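Local coordinates for parahox neighbor (Phaeodactylum tricornutum CCAP 1055/1, PDB 5Z5M), which probably catalyses the last two steps from 5-hydroxyisourate to (S)-allantoin in urate degradation, as a fusion of OHCU decarboxylase and hydroxyisourate hydrolase, at residues A[238-249]-A[267-278]. Numbering follows the deposited sequence.
Sequences FTVGQYEWTFFC and DTIPLRFGIDNP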
loop_
_atom_site.group_PDB
_atom_site.type_symbol
_atom_site.label_atom_id
_atom_site.label_comp_id
_atom_site.label_asym_id
_atom_site.label_seq_id
_atom_site.Cartn_x
_atom_site.Cartn_y
_atom_site.Cartn_z
ATOM N N PHE A 238 -10.304 -26.428 1.241
ATOM C CA PHE A 238 -9.323 -25.529 0.635
ATOM C C PHE A 238 -9.033 -26.010 -0.780
ATOM O O PHE A 238 -8.052 -26.717 -1.016
ATOM C CB PHE A 238 -8.038 -25.466 1.469
ATOM C CG PHE A 238 -7.010 -24.483 0.945
ATOM C CD1 PHE A 238 -7.188 -23.120 1.103
ATOM C CD2 PHE A 238 -5.861 -24.931 0.306
ATOM C CE1 PHE A 238 -6.243 -22.215 0.630
ATOM C CE2 PHE A 238 -4.917 -24.034 -0.171
ATOM C CZ PHE A 238 -5.108 -22.675 -0.002
ATOM N N THR A 239 -9.898 -25.630 -1.718
ATOM C CA THR A 239 -9.836 -26.153 -3.077
ATOM C C THR A 239 -9.550 -25.057 -4.100
ATOM O O THR A 239 -9.894 -23.897 -3.884
ATOM C CB THR A 239 -11.153 -26.856 -3.461
ATOM O OG1 THR A 239 -12.245 -25.936 -3.318
ATOM C CG2 THR A 239 -11.396 -28.054 -2.561
ATOM N N VAL A 240 -8.917 -25.436 -5.209
ATOM C CA VAL A 240 -8.642 -24.511 -6.305
ATOM C C VAL A 240 -9.934 -23.850 -6.784
ATOM O O VAL A 240 -10.953 -24.518 -6.969
ATOM C CB VAL A 240 -7.947 -25.234 -7.484
ATOM C CG1 VAL A 240 -7.861 -24.327 -8.711
ATOM C CG2 VAL A 240 -6.564 -25.711 -7.066
ATOM N N GLY A 241 -9.896 -22.532 -6.958
ATOM C CA GLY A 241 -11.051 -21.797 -7.436
ATOM C C GLY A 241 -10.993 -20.319 -7.110
ATOM O O GLY A 241 -9.973 -19.816 -6.641
ATOM N N GLN A 242 -12.091 -19.616 -7.370
ATOM C CA GLN A 242 -12.162 -18.198 -7.076
ATOM C C GLN A 242 -12.999 -17.960 -5.828
ATOM O O GLN A 242 -14.057 -18.563 -5.657
ATOM C CB GLN A 242 -12.748 -17.430 -8.263
ATOM C CG GLN A 242 -12.665 -15.934 -8.115
ATOM C CD GLN A 242 -13.244 -15.198 -9.309
ATOM O OE1 GLN A 242 -14.315 -15.546 -9.813
ATOM N NE2 GLN A 242 -12.529 -14.181 -9.778
ATOM N N TYR A 243 -12.518 -17.077 -4.960
ATOM C CA TYR A 243 -13.195 -16.770 -3.697
ATOM C C TYR A 243 -13.429 -15.270 -3.518
ATOM O O TYR A 243 -12.850 -14.452 -4.235
ATOM C CB TYR A 243 -12.378 -17.309 -2.515
ATOM C CG TYR A 243 -12.247 -18.819 -2.477
ATOM C CD1 TYR A 243 -11.359 -19.481 -3.319
ATOM C CD2 TYR A 243 -12.996 -19.581 -1.585
ATOM C CE1 TYR A 243 -11.238 -20.862 -3.294
ATOM C CE2 TYR A 243 -12.881 -20.968 -1.551
ATOM C CZ TYR A 243 -11.996 -21.602 -2.403
ATOM O OH TYR A 243 -11.868 -22.975 -2.379
ATOM N N GLU A 244 -14.265 -14.912 -2.547
ATOM C CA GLU A 244 -14.444 -13.513 -2.183
ATOM C C GLU A 244 -14.656 -13.347 -0.679
ATOM O O GLU A 244 -15.584 -13.927 -0.111
ATOM C CB GLU A 244 -15.625 -12.911 -2.953
ATOM C CG GLU A 244 -15.827 -11.432 -2.723
ATOM C CD GLU A 244 -16.887 -10.837 -3.640
ATOM O OE1 GLU A 244 -17.897 -10.314 -3.119
ATOM O OE2 GLU A 244 -16.702 -10.882 -4.878
ATOM N N TRP A 245 -13.772 -12.585 -0.031
ATOM C CA TRP A 245 -14.023 -12.119 1.326
ATOM C C TRP A 245 -15.051 -11.003 1.273
ATOM O O TRP A 245 -15.152 -10.286 0.278
ATOM C CB TRP A 245 -12.777 -11.547 2.016
ATOM C CG TRP A 245 -11.577 -12.430 2.269
ATOM C CD1 TRP A 245 -10.350 -12.309 1.681
ATOM C CD2 TRP A 245 -11.453 -13.487 3.238
ATOM N NE1 TRP A 245 -9.484 -13.242 2.193
ATOM C CE2 TRP A 245 -10.135 -13.983 3.144
ATOM C CE3 TRP A 245 -12.334 -14.082 4.147
ATOM C CZ2 TRP A 245 -9.675 -15.042 3.926
ATOM C CZ3 TRP A 245 -11.870 -15.137 4.930
ATOM C CH2 TRP A 245 -10.554 -15.603 4.810
ATOM N N THR A 246 -15.781 -10.836 2.365
ATOM C CA THR A 246 -16.549 -9.625 2.599
ATOM C C THR A 246 -16.138 -9.090 3.961
ATOM O O THR A 246 -16.390 -9.730 4.978
ATOM C CB THR A 246 -18.076 -9.873 2.556
ATOM O OG1 THR A 246 -18.449 -10.390 1.272
ATOM C CG2 THR A 246 -18.828 -8.574 2.804
ATOM N N PHE A 247 -15.455 -7.949 3.978
ATOM C CA PHE A 247 -15.038 -7.328 5.228
ATOM C C PHE A 247 -16.033 -6.248 5.633
ATOM O O PHE A 247 -16.265 -5.300 4.880
ATOM C CB PHE A 247 -13.642 -6.719 5.103
ATOM C CG PHE A 247 -12.564 -7.722 4.808
ATOM C CD1 PHE A 247 -11.937 -8.407 5.836
ATOM C CD2 PHE A 247 -12.167 -7.965 3.505
ATOM C CE1 PHE A 247 -10.931 -9.329 5.570
ATOM C CE2 PHE A 247 -11.166 -8.876 3.229
ATOM C CZ PHE A 247 -10.546 -9.566 4.267
ATOM N N PHE A 248 -16.620 -6.380 6.816
ATOM C CA PHE A 248 -17.593 -5.384 7.265
ATOM C C PHE A 248 -16.893 -4.299 8.073
ATOM O O PHE A 248 -17.019 -4.236 9.294
ATOM C CB PHE A 248 -18.712 -6.053 8.071
ATOM C CG PHE A 248 -19.583 -6.956 7.243
ATOM C CD1 PHE A 248 -19.265 -8.294 7.083
ATOM C CD2 PHE A 248 -20.697 -6.454 6.589
ATOM C CE1 PHE A 248 -20.057 -9.125 6.308
ATOM C CE2 PHE A 248 -21.489 -7.273 5.811
ATOM C CZ PHE A 248 -21.169 -8.611 5.667
ATOM N N CYS A 249 -16.158 -3.439 7.373
ATOM C CA CYS A 249 -15.295 -2.458 8.021
ATOM C C CYS A 249 -16.062 -1.292 8.619
ATOM O O CYS A 249 -15.594 -0.665 9.567
ATOM C CB CYS A 249 -14.260 -1.927 7.035
ATOM S SG CYS A 249 -13.126 -3.190 6.482
ATOM N N ASP A 267 -17.076 1.056 3.670
ATOM C CA ASP A 267 -17.734 0.354 4.767
ATOM C C ASP A 267 -17.615 -1.149 4.545
ATOM O O ASP A 267 -16.832 -1.816 5.215
ATOM C CB ASP A 267 -19.200 0.790 4.931
ATOM C CG ASP A 267 -19.965 0.834 3.621
ATOM O OD1 ASP A 267 -19.651 0.044 2.708
ATOM O OD2 ASP A 267 -20.898 1.660 3.512
ATOM N N THR A 268 -18.357 -1.679 3.581
ATOM C CA THR A 268 -18.250 -3.092 3.246
ATOM C C THR A 268 -17.263 -3.300 2.093
ATOM O O THR A 268 -17.443 -2.751 1.013
ATOM C CB THR A 268 -19.624 -3.670 2.873
ATOM O OG1 THR A 268 -20.541 -3.455 3.955
ATOM C CG2 THR A 268 -19.514 -5.149 2.596
ATOM N N ILE A 269 -16.222 -4.095 2.326
ATOM C CA ILE A 269 -15.170 -4.285 1.326
ATOM C C ILE A 269 -15.133 -5.710 0.794
ATOM O O ILE A 269 -14.879 -6.656 1.553
ATOM C CB ILE A 269 -13.775 -3.947 1.893
ATOM C CG1 ILE A 269 -13.713 -2.492 2.357
ATOM C CG2 ILE A 269 -12.675 -4.246 0.857
ATOM C CD1 ILE A 269 -12.351 -2.092 2.904
ATOM N N PRO A 270 -15.400 -5.876 -0.510
ATOM C CA PRO A 270 -15.203 -7.181 -1.144
ATOM C C PRO A 270 -13.736 -7.380 -1.530
ATOM O O PRO A 270 -13.076 -6.425 -1.949
ATOM C CB PRO A 270 -16.096 -7.101 -2.382
ATOM C CG PRO A 270 -16.038 -5.657 -2.760
ATOM C CD PRO A 270 -15.973 -4.890 -1.450
ATOM N N LEU A 271 -13.232 -8.596 -1.361
ATOM C CA LEU A 271 -11.865 -8.929 -1.754
ATOM C C LEU A 271 -11.895 -10.230 -2.533
ATOM O O LEU A 271 -11.974 -11.311 -1.948
ATOM C CB LEU A 271 -10.948 -9.052 -0.531
ATOM C CG LEU A 271 -9.502 -8.560 -0.670
ATOM C CD1 LEU A 271 -9.496 -7.079 -0.987
ATOM C CD2 LEU A 271 -8.690 -8.832 0.602
ATOM N N ARG A 272 -11.838 -10.109 -3.856
ATOM C CA ARG A 272 -11.942 -11.245 -4.765
ATOM C C ARG A 272 -10.549 -11.785 -5.100
ATOM O O ARG A 272 -9.653 -11.011 -5.447
ATOM C CB ARG A 272 -12.684 -10.819 -6.037
ATOM C CG ARG A 272 -13.042 -11.934 -7.001
ATOM C CD ARG A 272 -13.939 -11.385 -8.110
ATOM N NE ARG A 272 -15.124 -10.728 -7.563
ATOM C CZ ARG A 272 -15.944 -9.947 -8.261
ATOM N NH1 ARG A 272 -15.716 -9.721 -9.542
ATOM N NH2 ARG A 272 -16.997 -9.389 -7.676
ATOM N N PHE A 273 -10.367 -13.100 -4.982
ATOM C CA PHE A 273 -9.058 -13.714 -5.203
ATOM C C PHE A 273 -9.128 -15.192 -5.603
ATOM O O PHE A 273 -10.121 -15.883 -5.354
ATOM C CB PHE A 273 -8.188 -13.565 -3.949
ATOM C CG PHE A 273 -8.651 -14.398 -2.783
ATOM C CD1 PHE A 273 -9.681 -13.960 -1.968
ATOM C CD2 PHE A 273 -8.055 -15.616 -2.508
ATOM C CE1 PHE A 273 -10.107 -14.720 -0.891
ATOM C CE2 PHE A 273 -8.478 -16.384 -1.434
ATOM C CZ PHE A 273 -9.502 -15.936 -0.625
ATOM N N GLY A 274 -8.052 -15.673 -6.219
ATOM C CA GLY A 274 -7.993 -17.048 -6.671
ATOM C C GLY A 274 -7.008 -17.868 -5.866
ATOM O O GLY A 274 -5.973 -17.354 -5.430
ATOM N N ILE A 275 -7.346 -19.139 -5.663
ATOM C CA ILE A 275 -6.443 -20.115 -5.059
ATOM C C ILE A 275 -6.016 -21.128 -6.123
ATOM O O ILE A 275 -6.852 -21.763 -6.756
ATOM C CB ILE A 275 -7.092 -20.838 -3.871
ATOM C CG1 ILE A 275 -7.286 -19.853 -2.707
ATOM C CG2 ILE A 275 -6.229 -22.037 -3.428
ATOM C CD1 ILE A 275 -8.204 -20.366 -1.626
ATOM N N ASP A 276 -4.713 -21.273 -6.321
ATOM C CA ASP A 276 -4.206 -22.079 -7.429
ATOM C C ASP A 276 -3.575 -23.409 -6.990
ATOM O O ASP A 276 -3.417 -24.312 -7.805
ATOM C CB ASP A 276 -3.185 -21.271 -8.228
ATOM C CG ASP A 276 -2.702 -22.001 -9.472
ATOM O OD1 ASP A 276 -3.530 -22.263 -10.373
ATOM O OD2 ASP A 276 -1.496 -22.324 -9.545
ATOM N N ASN A 277 -3.219 -23.533 -5.717
ATOM C CA ASN A 277 -2.481 -24.713 -5.255
ATOM C C ASN A 277 -2.957 -25.186 -3.880
ATOM O O ASN A 277 -2.718 -24.524 -2.874
ATOM C CB ASN A 277 -0.971 -24.414 -5.231
ATOM C CG ASN A 277 -0.124 -25.634 -4.860
ATOM O OD1 ASN A 277 -0.625 -26.620 -4.332
ATOM N ND2 ASN A 277 1.174 -25.560 -5.143
ATOM N N PRO A 278 -3.603 -26.360 -3.835
ATOM C CA PRO A 278 -4.210 -26.885 -2.607
ATOM C C PRO A 278 -3.196 -27.319 -1.542
ATOM O O PRO A 278 -3.608 -27.583 -0.412
ATOM C CB PRO A 278 -5.023 -28.084 -3.107
ATOM C CG PRO A 278 -4.368 -28.497 -4.377
ATOM C CD PRO A 278 -3.804 -27.254 -4.990
HETATM O O HOH W 1 -6.091 -28.304 0.477
#
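Phe273 fits between Tyr243 and Trp245 on the buried face of an antiparallel strand pair, 241-248 against 268-275. Its CG stands between backbone N and carbonyl carbon (chi1 70°), which swings the ring toward the neighbouring strand. Tyr243 CB lies over one face of this ring in a CH-pi contact, 3.7 Å from Phe273 CZ, while Phe273 CE1 sits over a face of the indole, 3.5 Å from Trp245 CD1. The ring planes of Trp245 and Phe273 are near parallel (26°) but slid apart. On the same face, Ile275 CD1 touches Tyr243 CE1 and Phe238 CE1, both at 3.5 Å, and Phe247 CE2 meets Leu271 CD2 at 3.6 Å. Trp245 and Phe247 continue onto strands 182-189 and 281-289.

The opposite face, with Gln242, Glu244 and Arg272, is more polar and partly open to solvent, though the Thr246 and Thr268 methyls meet closely there. Glu244 extends across to Arg272, whose chain bends at chi3 (-55°) and grips one oxygen side-on: OE2 of Glu244 accepts from Arg272 NE at 3.1 Å and from NH2 at 3.2 Å, with carboxylate and guanidinium nearly coplanar. Gln242 NE2 rests against the Arg272 CD methylene, 3.5 Å away. A leucine in place of Arg272 would probably leave the Glu244 carboxylate without its charged mate and freer to turn.

Paired backbone hydrogen bonds run from Gly241-Ile275 to Phe247-Ile269, and Gly274 bonds through its backbone to the second subunit. Neighbouring antiparallel strands joined through helix 249-256, with one face turned to the core, are characteristic of the transthyretin-like beta-sandwich of the hydroxyisourate hydrolase family.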